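Local coordinates for type VI secretion system component (Escherichia coli O6, PDB 2P5Z), which is a component of the type VI secretion system, resembles phage T4 tail proteins gp27 and gp5, and probably belongs to the membrane-puncturing spike, at residues T363-P366 with R370-Y373; N153-Y158 with D204-E209; Y298-H303 with G372-L377. All blocks are in the same frame, centred on the assembly; numbering follows the deposited sequence.

Interaction 1. Residues T363-P366 with R370-Y373; sequences TAIP and RYGY
I365 meets Y371 and Y373 where the chain turns back after strand 359-366, probably the last strand of the gp27-like part. The strand ends at P366. The chain then loops round, and residues 370-373 return beside it without forming a strand. On the strand side I365 and P366 touch with their side chains; the loop answers with the Y371 side chain, with the backbone of G372 and Y373, and with CB of Y373. The better-packed part is at I365, which is buried and whose CD1 meets three residues. CG1 of I365 stands between the backbone N and the carbonyl carbon (chi1 64°), and from there the branch extends to CD1. CD1 of I365 lies 4.1 Å from CA of Y373 and 4.2 Å from its CB. The same CD1 also approaches CE2 of the Y371 ring obliquely, at 4.4 Å. Strand 343-353 touches I365 through L344 and T346. N308 of helix 298-308 touches I365, Y371 and Y373, and its ND2 bonds to G372 O. The more open part is at P366, which is partly exposed and meets only the phenol oxygen of Y371 across this contact. There the proline ring and the tyrosine side chain run at a slant. OH of Y371 comes to 4.1 Å from CG of P366 and to 3.8 Å from its CD, the ring carbon bonded to the proline nitrogen.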
ATOM      1  N   THR A 363      11.321  21.871  -2.126  1.00 48.09           N
ATOM      2  CA  THR A 363       9.915  22.072  -2.508  1.00 45.75           C
ATOM      3  C   THR A 363       9.461  23.304  -1.751  1.00 42.63           C
ATOM      4  O   THR A 363      10.092  23.678  -0.762  1.00 41.69           O
ATOM      5  CB  THR A 363       8.998  20.863  -2.194  1.00 42.56           C
ATOM      6  OG1 THR A 363       9.016  20.610  -0.784  1.00 53.01           O
ATOM      7  CG2 THR A 363       9.476  19.616  -2.908  1.00 40.21           C
ATOM      8  N   ALA A 364       8.395  23.946  -2.219  1.00 41.65           N
ATOM      9  CA  ALA A 364       7.955  25.211  -1.639  1.00 40.47           C
ATOM     10  C   ALA A 364       6.516  25.561  -2.023  1.00 42.47           C
ATOM     11  O   ALA A 364       5.916  24.934  -2.907  1.00 41.26           O
ATOM     12  CB  ALA A 364       8.895  26.345  -2.065  1.00 41.16           C
ATOM     13  N   ILE A 365       5.954  26.560  -1.351  1.00 39.34           N
ATOM     14  CA  ILE A 365       4.620  27.048  -1.707  1.00 44.25           C
ATOM     15  C   ILE A 365       4.727  28.569  -1.739  1.00 45.73           C
ATOM     16  O   ILE A 365       5.602  29.126  -1.073  1.00 47.05           O
ATOM     17  CB  ILE A 365       3.461  26.568  -0.704  1.00 46.15           C
ATOM     18  CG1 ILE A 365       3.653  27.130   0.715  1.00 44.74           C
ATOM     19  CG2 ILE A 365       3.273  25.033  -0.713  1.00 41.16           C
ATOM     20  CD1 ILE A 365       2.391  27.127   1.549  1.00 45.61           C
ATOM     21  N   PRO A 366       3.875  29.243  -2.537  1.00 49.15           N
ATOM     22  CA  PRO A 366       3.912  30.703  -2.578  1.00 52.95           C
ATOM     23  C   PRO A 366       3.550  31.311  -1.242  1.00 60.21           C
ATOM     24  O   PRO A 366       2.777  30.709  -0.493  1.00 63.33           O
ATOM     25  CB  PRO A 366       2.799  31.060  -3.565  1.00 52.78           C
ATOM     26  CG  PRO A 366       2.535  29.828  -4.345  1.00 53.52           C
ATOM     27  CD  PRO A 366       2.867  28.685  -3.464  1.00 50.77           C
ATOM     28  N   ARG A 370      -3.912  35.135   2.177  1.00 86.52           N
ATOM     29  CA  ARG A 370      -5.210  34.519   2.385  1.00 88.53           C
ATOM     30  C   ARG A 370      -5.197  32.999   2.543  1.00 86.98           C
ATOM     31  O   ARG A 370      -6.258  32.380   2.593  1.00 88.30           O
ATOM     32  CB  ARG A 370      -6.261  35.006   1.362  1.00 92.52           C
ATOM     33  CG  ARG A 370      -5.816  35.135  -0.096  1.00 96.01           C
ATOM     34  CD  ARG A 370      -5.755  33.778  -0.787  1.00100.46           C
ATOM     35  NE  ARG A 370      -6.449  33.749  -2.073  1.00103.76           N
ATOM     36  CZ  ARG A 370      -7.693  33.308  -2.246  1.00104.78           C
ATOM     37  NH1 ARG A 370      -8.398  32.866  -1.209  1.00105.04           N
ATOM     38  NH2 ARG A 370      -8.237  33.312  -3.457  1.00105.30           N
ATOM     39  N   TYR A 371      -4.001  32.411   2.615  1.00 83.42           N
ATOM     40  CA  TYR A 371      -3.811  31.062   3.175  1.00 80.43           C
ATOM     41  C   TYR A 371      -2.403  30.852   3.713  1.00 77.45           C
ATOM     42  O   TYR A 371      -1.519  31.658   3.448  1.00 78.47           O
ATOM     43  CB  TYR A 371      -4.202  29.943   2.204  1.00 84.46           C
ATOM     44  CG  TYR A 371      -3.229  29.602   1.106  1.00 86.59           C
ATOM     45  CD1 TYR A 371      -3.114  30.411  -0.019  1.00 87.48           C
ATOM     46  CD2 TYR A 371      -2.477  28.434   1.153  1.00 86.56           C
ATOM     47  CE1 TYR A 371      -2.252  30.091  -1.046  1.00 86.42           C
ATOM     48  CE2 TYR A 371      -1.610  28.104   0.125  1.00 87.46           C
ATOM     49  CZ  TYR A 371      -1.503  28.941  -0.973  1.00 86.90           C
ATOM     50  OH  TYR A 371      -0.649  28.636  -2.013  1.00 87.79           O
ATOM     51  N   GLY A 372      -2.212  29.775   4.478  1.00 72.05           N
ATOM     52  CA  GLY A 372      -0.913  29.440   5.078  1.00 61.67           C
ATOM     53  C   GLY A 372      -0.537  27.984   4.854  1.00 57.74           C
ATOM     54  O   GLY A 372      -1.274  27.245   4.189  1.00 53.68           O
ATOM     55  N   TYR A 373       0.612  27.567   5.391  1.00 55.93           N
ATOM     56  CA  TYR A 373       1.036  26.171   5.259  1.00 53.09           C
ATOM     57  C   TYR A 373       0.152  25.281   6.119  1.00 53.12           C
ATOM     58  O   TYR A 373      -0.226  25.672   7.219  1.00 56.38           O
ATOM     59  CB  TYR A 373       2.521  25.965   5.624  1.00 50.63           C
ATOM     60  CG  TYR A 373       2.909  24.496   5.662  1.00 50.63           C
ATOM     61  CD1 TYR A 373       3.128  23.775   4.491  1.00 46.98           C
ATOM     62  CD2 TYR A 373       3.001  23.816   6.874  1.00 49.32           C
ATOM     63  CE1 TYR A 373       3.450  22.414   4.538  1.00 46.92           C
ATOM     64  CE2 TYR A 373       3.310  22.476   6.925  1.00 47.20           C
ATOM     65  CZ  TYR A 373       3.535  21.780   5.767  1.00 47.92           C
ATOM     66  OH  TYR A 373       3.844  20.441   5.874  1.00 50.81           O
TER

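Interaction 2. Residues N153-Y158 with D204-E209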
ATOM      1  N   ASN A 153       3.944  28.503  19.542  1.00 58.28           N
ATOM      2  CA  ASN A 153       3.641  29.910  19.236  1.00 61.42           C
ATOM      3  C   ASN A 153       2.382  29.962  18.383  1.00 62.76           C
ATOM      4  O   ASN A 153       2.403  30.353  17.210  1.00 61.87           O
ATOM      5  CB  ASN A 153       4.792  30.633  18.509  1.00 66.25           C
ATOM      6  CG  ASN A 153       6.166  30.310  19.087  1.00 71.35           C
ATOM      7  OD1 ASN A 153       6.600  30.910  20.075  1.00 73.46           O
ATOM      8  ND2 ASN A 153       6.864  29.366  18.457  1.00 72.66           N
ATOM      9  N   LEU A 154       1.274  29.558  18.980  1.00 63.24           N
ATOM     10  CA  LEU A 154       0.037  29.453  18.243  1.00 63.85           C
ATOM     11  C   LEU A 154      -0.684  30.791  18.253  1.00 66.13           C
ATOM     12  O   LEU A 154      -0.625  31.528  19.237  1.00 65.74           O
ATOM     13  CB  LEU A 154      -0.805  28.339  18.845  1.00 62.70           C
ATOM     14  CG  LEU A 154      -0.025  27.024  18.898  1.00 63.23           C
ATOM     15  CD1 LEU A 154      -0.838  25.977  19.586  1.00 60.34           C
ATOM     16  CD2 LEU A 154       0.382  26.546  17.495  1.00 64.16           C
ATOM     17  N   LYS A 155      -1.324  31.129  17.140  1.00 66.62           N
ATOM     18  CA  LYS A 155      -2.057  32.382  17.066  1.00 69.18           C
ATOM     19  C   LYS A 155      -3.525  32.139  17.372  1.00 70.14           C
ATOM     20  O   LYS A 155      -4.149  32.922  18.091  1.00 72.53           O
ATOM     21  CB  LYS A 155      -1.892  33.050  15.696  1.00 70.85           C
ATOM     22  CG  LYS A 155      -0.602  33.840  15.547  1.00 71.39           C
ATOM     23  CD  LYS A 155      -0.600  35.107  16.387  1.00 72.78           C
ATOM     24  CE  LYS A 155       0.822  35.525  16.723  1.00 71.17           C
ATOM     25  NZ  LYS A 155       1.445  34.535  17.641  1.00 68.21           N
ATOM     26  N   SER A 156      -4.066  31.052  16.827  1.00 67.00           N
ATOM     27  CA  SER A 156      -5.431  30.638  17.125  1.00 67.93           C
ATOM     28  C   SER A 156      -5.587  30.039  18.526  1.00 69.87           C
ATOM     29  O   SER A 156      -4.609  29.625  19.155  1.00 68.92           O
ATOM     30  CB  SER A 156      -5.928  29.650  16.077  1.00 66.13           C
ATOM     31  OG  SER A 156      -6.299  30.331  14.899  1.00 60.91           O
ATOM     32  N   GLU A 157      -6.827  30.007  19.010  1.00 74.01           N
ATOM     33  CA  GLU A 157      -7.140  29.414  20.317  1.00 75.61           C
ATOM     34  C   GLU A 157      -7.789  28.058  20.127  1.00 70.68           C
ATOM     35  O   GLU A 157      -8.648  27.888  19.259  1.00 69.97           O
ATOM     36  CB  GLU A 157      -8.048  30.330  21.137  1.00 81.46           C
ATOM     37  CG  GLU A 157      -7.312  31.514  21.747  1.00 89.21           C
ATOM     38  CD  GLU A 157      -8.144  32.260  22.779  1.00 93.73           C
ATOM     39  OE1 GLU A 157      -8.993  33.089  22.380  1.00 94.64           O
ATOM     40  OE2 GLU A 157      -7.932  32.025  23.991  1.00 96.07           O
ATOM     41  N   TYR A 158      -7.373  27.090  20.931  1.00 65.75           N
ATOM     42  CA  TYR A 158      -7.830  25.721  20.730  1.00 65.20           C
ATOM     43  C   TYR A 158      -8.724  25.275  21.865  1.00 63.94           C
ATOM     44  O   TYR A 158      -8.334  25.343  23.027  1.00 60.34           O
ATOM     45  CB  TYR A 158      -6.648  24.764  20.499  1.00 64.15           C
ATOM     46  CG  TYR A 158      -5.924  25.149  19.241  1.00 64.78           C
ATOM     47  CD1 TYR A 158      -4.822  26.001  19.277  1.00 64.42           C
ATOM     48  CD2 TYR A 158      -6.384  24.725  18.009  1.00 62.49           C
ATOM     49  CE1 TYR A 158      -4.203  26.397  18.120  1.00 64.66           C
ATOM     50  CE2 TYR A 158      -5.769  25.111  16.858  1.00 62.17           C
ATOM     51  CZ  TYR A 158      -4.680  25.942  16.914  1.00 64.21           C
ATOM     52  OH  TYR A 158      -4.073  26.323  15.748  1.00 64.67           O
ATOM     53  N   ASP A 204       0.107  29.649  11.810  1.00 55.03           N
ATOM     54  CA  ASP A 204      -0.055  30.654  10.754  1.00 61.73           C
ATOM     55  C   ASP A 204       1.254  31.176  10.163  1.00 64.79           C
ATOM     56  O   ASP A 204       2.351  30.827  10.620  1.00 68.13           O
ATOM     57  CB  ASP A 204      -0.924  31.828  11.234  1.00 62.63           C
ATOM     58  CG  ASP A 204      -0.168  32.797  12.129  1.00 66.13           C
ATOM     59  OD1 ASP A 204       0.778  32.388  12.849  1.00 67.37           O
ATOM     60  OD2 ASP A 204      -0.531  33.989  12.121  1.00 68.24           O
ATOM     61  N   GLN A 205       1.104  32.063   9.182  1.00 66.91           N
ATOM     62  CA  GLN A 205       2.209  32.709   8.470  1.00 69.31           C
ATOM     63  C   GLN A 205       3.201  33.522   9.319  1.00 70.26           C
ATOM     64  O   GLN A 205       4.311  33.802   8.877  1.00 74.48           O
ATOM     65  CB  GLN A 205       1.633  33.550   7.341  1.00 67.93           C
ATOM     66  CG  GLN A 205       0.141  33.697   7.460  1.00 71.15           C
ATOM     67  CD  GLN A 205      -0.569  33.355   6.179  1.00 72.98           C
ATOM     68  OE1 GLN A 205      -1.652  32.776   6.191  1.00 74.39           O
ATOM     69  NE2 GLN A 205       0.037  33.712   5.057  1.00 75.55           N
ATOM     70  N   SER A 206       2.824  33.866  10.546  1.00 70.75           N
ATOM     71  CA  SER A 206       3.733  34.556  11.451  1.00 69.95           C
ATOM     72  C   SER A 206       4.776  33.608  12.054  1.00 68.01           C
ATOM     73  O   SER A 206       5.632  34.017  12.836  1.00 65.26           O
ATOM     74  CB  SER A 206       2.949  35.269  12.550  1.00 72.51           C
ATOM     75  OG  SER A 206       2.319  34.331  13.402  1.00 76.54           O
ATOM     76  N   GLY A 207       4.709  32.336  11.685  1.00 68.13           N
ATOM     77  CA  GLY A 207       5.721  31.387  12.109  1.00 66.15           C
ATOM     78  C   GLY A 207       6.863  31.252  11.136  1.00 66.14           C
ATOM     79  O   GLY A 207       7.886  30.636  11.448  1.00 67.20           O
ATOM     80  N   TYR A 208       6.676  31.837   9.954  1.00 65.67           N
ATOM     81  CA  TYR A 208       7.652  31.773   8.875  1.00 63.97           C
ATOM     82  C   TYR A 208       8.855  32.620   9.240  1.00 66.83           C
ATOM     83  O   TYR A 208       8.721  33.653   9.885  1.00 67.92           O
ATOM     84  CB  TYR A 208       7.071  32.324   7.571  1.00 59.53           C
ATOM     85  CG  TYR A 208       5.843  31.634   7.003  1.00 57.50           C
ATOM     86  CD1 TYR A 208       5.398  30.405   7.475  1.00 55.99           C
ATOM     87  CD2 TYR A 208       5.152  32.212   5.940  1.00 56.23           C
ATOM     88  CE1 TYR A 208       4.274  29.791   6.917  1.00 56.84           C
ATOM     89  CE2 TYR A 208       4.040  31.603   5.366  1.00 53.16           C
ATOM     90  CZ  TYR A 208       3.603  30.397   5.855  1.00 57.58           C
ATOM     91  OH  TYR A 208       2.491  29.802   5.284  1.00 59.03           O
ATOM     92  N   GLU A 209      10.036  32.181   8.838  1.00 72.03           N
ATOM     93  CA  GLU A 209      11.224  32.962   9.103  1.00 77.18           C
ATOM     94  C   GLU A 209      11.613  33.801   7.885  1.00 81.38           C
ATOM     95  O   GLU A 209      11.804  33.281   6.785  1.00 82.21           O
ATOM     96  CB  GLU A 209      12.367  32.065   9.550  1.00 77.11           C
ATOM     97  CG  GLU A 209      13.541  32.840  10.094  1.00 81.01           C
ATOM     98  CD  GLU A 209      14.650  31.937  10.563  1.00 82.99           C
ATOM     99  OE1 GLU A 209      15.824  32.363  10.485  1.00 84.02           O
ATOM    100  OE2 GLU A 209      14.345  30.801  10.994  1.00 82.77           O
TER
HETATM  101  O   HOH W   1       1.596  30.528  14.501  1.00 55.34           O
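K155 lies against D204 and S206 where two surface loops of the gp27-like region pass each other. One loop joins strands 150-153 and 161-166. The other joins strands 196-202 and 209-214 and contains a short 3-10 turn at 205-207. The direct contacts are van der Waals contacts made by the aliphatic part of the lysine. CB and CG of K155 lie above one face of the D204 carboxylate, CG 3.4 Å from both OD1 and OD2. The same CG is 3.7 Å from OG of S206, and CE of K155 is 3.8 Å from that oxygen. The lysine chain bends at chi2 (-70°) and again at chi4 (-68°). With these bends the chain runs over the carboxylate and its NZ ends away from it.

The hydrogen bonds lie around this contact. OG of S206 donates to OD1 of D204 over 2.5 Å, meeting it on the syn side and 22° out of the carboxylate plane. Water 1 lies between the loops, within hydrogen-bonding distance of N153 O (2.8 Å) and D204 OD1 (2.6 Å), and with other acceptors nearby it may not serve both at once. The backbone bond from G207 N to D204 O closes the turn. Next to D204, the carboxylate of D203 accepts from the backbone N of K155 and of S156 and bonds to the OH of Y158. That anchors the lysine loop from the neighbouring position.

The electrostatic part is indirect. NZ of K155 is 5.3 Å from OD1 of D204, too far for a direct salt bridge. The opposite charges probably still attract. The S206 hydroxyl, probably with help from the water, holds the D204 carboxylate, while the lysine contributes mainly its methylene groups.

Interaction 3. Residues Y298-H303 with G372-L377; sequences YARIRH and GYRPAL
This is a small buried contact between a helix and an extended linker. I301 and R300, on the first turns of helix 298-308, meet R374 in the loop that leads from strand 359-366 toward the OB-like region. The main contact is a methyl over a guanidinium. CD1 of I301 lies over one face of the R374 group, 3.8 Å above its plane and close to its centre. Its nearest atoms there are NE of R374 at 3.8 Å and CZ at 3.9 Å. The two side chains cross at about a right angle. R374 reaches this place by a bend at chi2 (-65°), after which the chain straightens.

R300, an exposed residue, brings its NH1 to 3.7 Å from NH2 of R374, and the two guanidinium planes are 43° apart. The R374 NH2 lies near the plane of the R300 group, at its edge. E304, one turn further along the helix and outside the two segments, pairs with both arginines. Its OE1 forms a salt bridge with NE of R374, and its OE2 makes a long, weak ion pair with NH1 of R300. The shared carboxylate probably makes the closeness of the two arginines tolerable.

NH1 of R374 bonds to the backbone oxygens of G183 and D203, just after helix 171-182 and strand 196-202. N308 OD1 accepts from the R374 backbone N. R374 thus ties helix 298-308 to the ends of helix 171-182 and strand 196-202.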
ATOM      1  N   TYR A 298     -12.896  24.219  10.395  1.00 71.32           N
ATOM      2  CA  TYR A 298     -12.510  22.941   9.818  1.00 69.57           C
ATOM      3  C   TYR A 298     -12.630  22.992   8.296  1.00 71.60           C
ATOM      4  O   TYR A 298     -11.850  22.364   7.579  1.00 71.79           O
ATOM      5  CB  TYR A 298     -13.356  21.808  10.383  1.00 67.63           C
ATOM      6  CG  TYR A 298     -12.805  21.212  11.652  1.00 70.08           C
ATOM      7  CD1 TYR A 298     -11.645  20.444  11.630  1.00 70.51           C
ATOM      8  CD2 TYR A 298     -13.448  21.400  12.880  1.00 69.37           C
ATOM      9  CE1 TYR A 298     -11.128  19.884  12.795  1.00 69.87           C
ATOM     10  CE2 TYR A 298     -12.937  20.845  14.046  1.00 67.92           C
ATOM     11  CZ  TYR A 298     -11.778  20.087  13.993  1.00 68.57           C
ATOM     12  OH  TYR A 298     -11.259  19.524  15.130  1.00 69.08           O
ATOM     13  N   ALA A 299     -13.605  23.763   7.821  1.00 71.93           N
ATOM     14  CA  ALA A 299     -13.767  24.026   6.403  1.00 72.36           C
ATOM     15  C   ALA A 299     -12.672  24.981   5.910  1.00 70.56           C
ATOM     16  O   ALA A 299     -12.254  24.898   4.757  1.00 69.85           O
ATOM     17  CB  ALA A 299     -15.156  24.598   6.121  1.00 69.82           C
ATOM     18  N   ARG A 300     -12.214  25.873   6.789  1.00 66.78           N
ATOM     19  CA  ARG A 300     -11.174  26.836   6.450  1.00 65.50           C
ATOM     20  C   ARG A 300      -9.812  26.156   6.354  1.00 67.37           C
ATOM     21  O   ARG A 300      -9.069  26.405   5.403  1.00 68.45           O
ATOM     22  CB  ARG A 300     -11.133  27.978   7.465  1.00 66.10           C
ATOM     23  CG  ARG A 300     -10.402  29.224   6.970  1.00 65.72           C
ATOM     24  CD  ARG A 300      -9.056  29.394   7.618  1.00 64.37           C
ATOM     25  NE  ARG A 300      -9.144  29.932   8.971  1.00 66.49           N
ATOM     26  CZ  ARG A 300      -8.226  29.731   9.915  1.00 68.76           C
ATOM     27  NH1 ARG A 300      -7.158  28.996   9.659  1.00 71.17           N
ATOM     28  NH2 ARG A 300      -8.377  30.253  11.123  1.00 69.93           N
ATOM     29  N   ILE A 301      -9.508  25.303   7.337  1.00 64.13           N
ATOM     30  CA  ILE A 301      -8.293  24.496   7.355  1.00 60.86           C
ATOM     31  C   ILE A 301      -8.248  23.580   6.130  1.00 65.71           C
ATOM     32  O   ILE A 301      -7.227  23.525   5.440  1.00 68.04           O
ATOM     33  CB  ILE A 301      -8.160  23.647   8.671  1.00 58.30           C
ATOM     34  CG1 ILE A 301      -7.968  24.528   9.915  1.00 53.94           C
ATOM     35  CG2 ILE A 301      -7.021  22.619   8.580  1.00 58.09           C
ATOM     36  CD1 ILE A 301      -6.865  25.551   9.822  1.00 53.54           C
ATOM     37  N   ARG A 302      -9.357  22.902   5.827  1.00 67.81           N
ATOM     38  CA  ARG A 302      -9.377  21.946   4.713  1.00 71.94           C
ATOM     39  C   ARG A 302      -9.278  22.618   3.334  1.00 70.75           C
ATOM     40  O   ARG A 302      -8.844  21.997   2.363  1.00 70.23           O
ATOM     41  CB  ARG A 302     -10.580  20.995   4.793  1.00 72.61           C
ATOM     42  CG  ARG A 302     -11.905  21.573   4.301  1.00 79.12           C
ATOM     43  CD  ARG A 302     -12.936  20.490   4.032  1.00 80.20           C
ATOM     44  NE  ARG A 302     -12.283  19.239   3.649  1.00 84.68           N
ATOM     45  CZ  ARG A 302     -12.750  18.382   2.745  1.00 85.59           C
ATOM     46  NH1 ARG A 302     -13.883  18.636   2.097  1.00 85.12           N
ATOM     47  NH2 ARG A 302     -12.069  17.271   2.483  1.00 84.84           N
ATOM     48  N   HIS A 303      -9.648  23.892   3.262  1.00 68.07           N
ATOM     49  CA  HIS A 303      -9.509  24.642   2.034  1.00 68.33           C
ATOM     50  C   HIS A 303      -8.061  25.084   1.825  1.00 66.88           C
ATOM     51  O   HIS A 303      -7.531  24.971   0.721  1.00 64.70           O
ATOM     52  CB  HIS A 303     -10.434  25.860   2.038  1.00 67.88           C
ATOM     53  CG  HIS A 303     -10.446  26.605   0.739  1.00 67.51           C
ATOM     54  ND1 HIS A 303     -10.111  27.942   0.641  1.00 65.88           N
ATOM     55  CD2 HIS A 303     -10.733  26.190  -0.521  1.00 63.68           C
ATOM     56  CE1 HIS A 303     -10.212  28.323  -0.621  1.00 66.07           C
ATOM     57  NE2 HIS A 303     -10.584  27.280  -1.345  1.00 65.24           N
ATOM     58  N   GLY A 372      -2.212  29.775   4.478  1.00 72.05           N
ATOM     59  CA  GLY A 372      -0.913  29.440   5.078  1.00 61.67           C
ATOM     60  C   GLY A 372      -0.537  27.984   4.854  1.00 57.74           C
ATOM     61  O   GLY A 372      -1.274  27.245   4.189  1.00 53.68           O
ATOM     62  N   TYR A 373       0.612  27.567   5.391  1.00 55.93           N
ATOM     63  CA  TYR A 373       1.036  26.171   5.259  1.00 53.09           C
ATOM     64  C   TYR A 373       0.152  25.281   6.119  1.00 53.12           C
ATOM     65  O   TYR A 373      -0.226  25.672   7.219  1.00 56.38           O
ATOM     66  CB  TYR A 373       2.521  25.965   5.624  1.00 50.63           C
ATOM     67  CG  TYR A 373       2.909  24.496   5.662  1.00 50.63           C
ATOM     68  CD1 TYR A 373       3.128  23.775   4.491  1.00 46.98           C
ATOM     69  CD2 TYR A 373       3.001  23.816   6.874  1.00 49.32           C
ATOM     70  CE1 TYR A 373       3.450  22.414   4.538  1.00 46.92           C
ATOM     71  CE2 TYR A 373       3.310  22.476   6.925  1.00 47.20           C
ATOM     72  CZ  TYR A 373       3.535  21.780   5.767  1.00 47.92           C
ATOM     73  OH  TYR A 373       3.844  20.441   5.874  1.00 50.81           O
ATOM     74  N   ARG A 374      -0.184  24.102   5.597  1.00 49.72           N
ATOM     75  CA  ARG A 374      -0.962  23.098   6.305  1.00 50.63           C
ATOM     76  C   ARG A 374      -0.412  21.731   5.910  1.00 49.33           C
ATOM     77  O   ARG A 374      -0.229  21.467   4.723  1.00 56.39           O
ATOM     78  CB  ARG A 374      -2.450  23.150   5.906  1.00 51.46           C
ATOM     79  CG  ARG A 374      -3.199  24.447   6.203  1.00 51.87           C
ATOM     80  CD  ARG A 374      -3.336  24.755   7.695  1.00 50.61           C
ATOM     81  NE  ARG A 374      -3.606  26.178   7.894  1.00 46.28           N
ATOM     82  CZ  ARG A 374      -3.299  26.859   8.994  1.00 50.29           C
ATOM     83  NH1 ARG A 374      -2.686  26.253  10.025  1.00 45.26           N
ATOM     84  NH2 ARG A 374      -3.587  28.159   9.060  1.00 50.28           N
ATOM     85  N   PRO A 375      -0.155  20.851   6.890  1.00 45.44           N
ATOM     86  CA  PRO A 375       0.383  19.528   6.599  1.00 43.07           C
ATOM     87  C   PRO A 375      -0.665  18.588   6.047  1.00 45.16           C
ATOM     88  O   PRO A 375      -1.859  18.861   6.149  1.00 45.12           O
ATOM     89  CB  PRO A 375       0.847  19.016   7.976  1.00 41.05           C
ATOM     90  CG  PRO A 375       0.705  20.161   8.909  1.00 41.36           C
ATOM     91  CD  PRO A 375      -0.307  21.071   8.335  1.00 45.91           C
ATOM     92  N   ALA A 376      -0.210  17.482   5.473  1.00 46.31           N
ATOM     93  CA  ALA A 376      -1.104  16.436   5.034  1.00 48.76           C
ATOM     94  C   ALA A 376      -1.859  15.833   6.228  1.00 53.51           C
ATOM     95  O   ALA A 376      -1.314  15.650   7.324  1.00 55.27           O
ATOM     96  CB  ALA A 376      -0.331  15.346   4.258  1.00 44.88           C
ATOM     97  N   LEU A 377      -3.128  15.552   5.978  1.00 56.18           N
ATOM     98  CA  LEU A 377      -4.055  14.987   6.922  1.00 52.64           C
ATOM     99  C   LEU A 377      -3.695  13.512   7.117  1.00 53.01           C
ATOM    100  O   LEU A 377      -3.740  12.747   6.162  1.00 51.27           O
ATOM    101  CB  LEU A 377      -5.430  15.126   6.279  1.00 55.21           C
ATOM    102  CG  LEU A 377      -6.792  15.147   6.958  1.00 57.27           C
ATOM    103  CD1 LEU A 377      -7.323  13.723   7.101  1.00 59.09           C
ATOM    104  CD2 LEU A 377      -6.731  15.887   8.281  1.00 57.30           C
TER

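Overall arrangement
The three contacts gather on one side of the chain's centre, around the segment that follows strand 359-366. Interactions 1 and 3 share G372 and Y373, and their centres are about 11 Å apart. The centre of interaction 2 is about 14 Å from both of theirs. It closes first along the chain. Helix 298-308 follows, and interactions 1 and 3 both end on the same linker. Interaction 2 reaches this linker through the OH of Y208, which bonds to the backbone N of Y373, and through Q205, which bonds weakly to Y371 O. The start of the linker to the OB-like region is thus held against a strand, a helix and a surface loop of the gp27-like part.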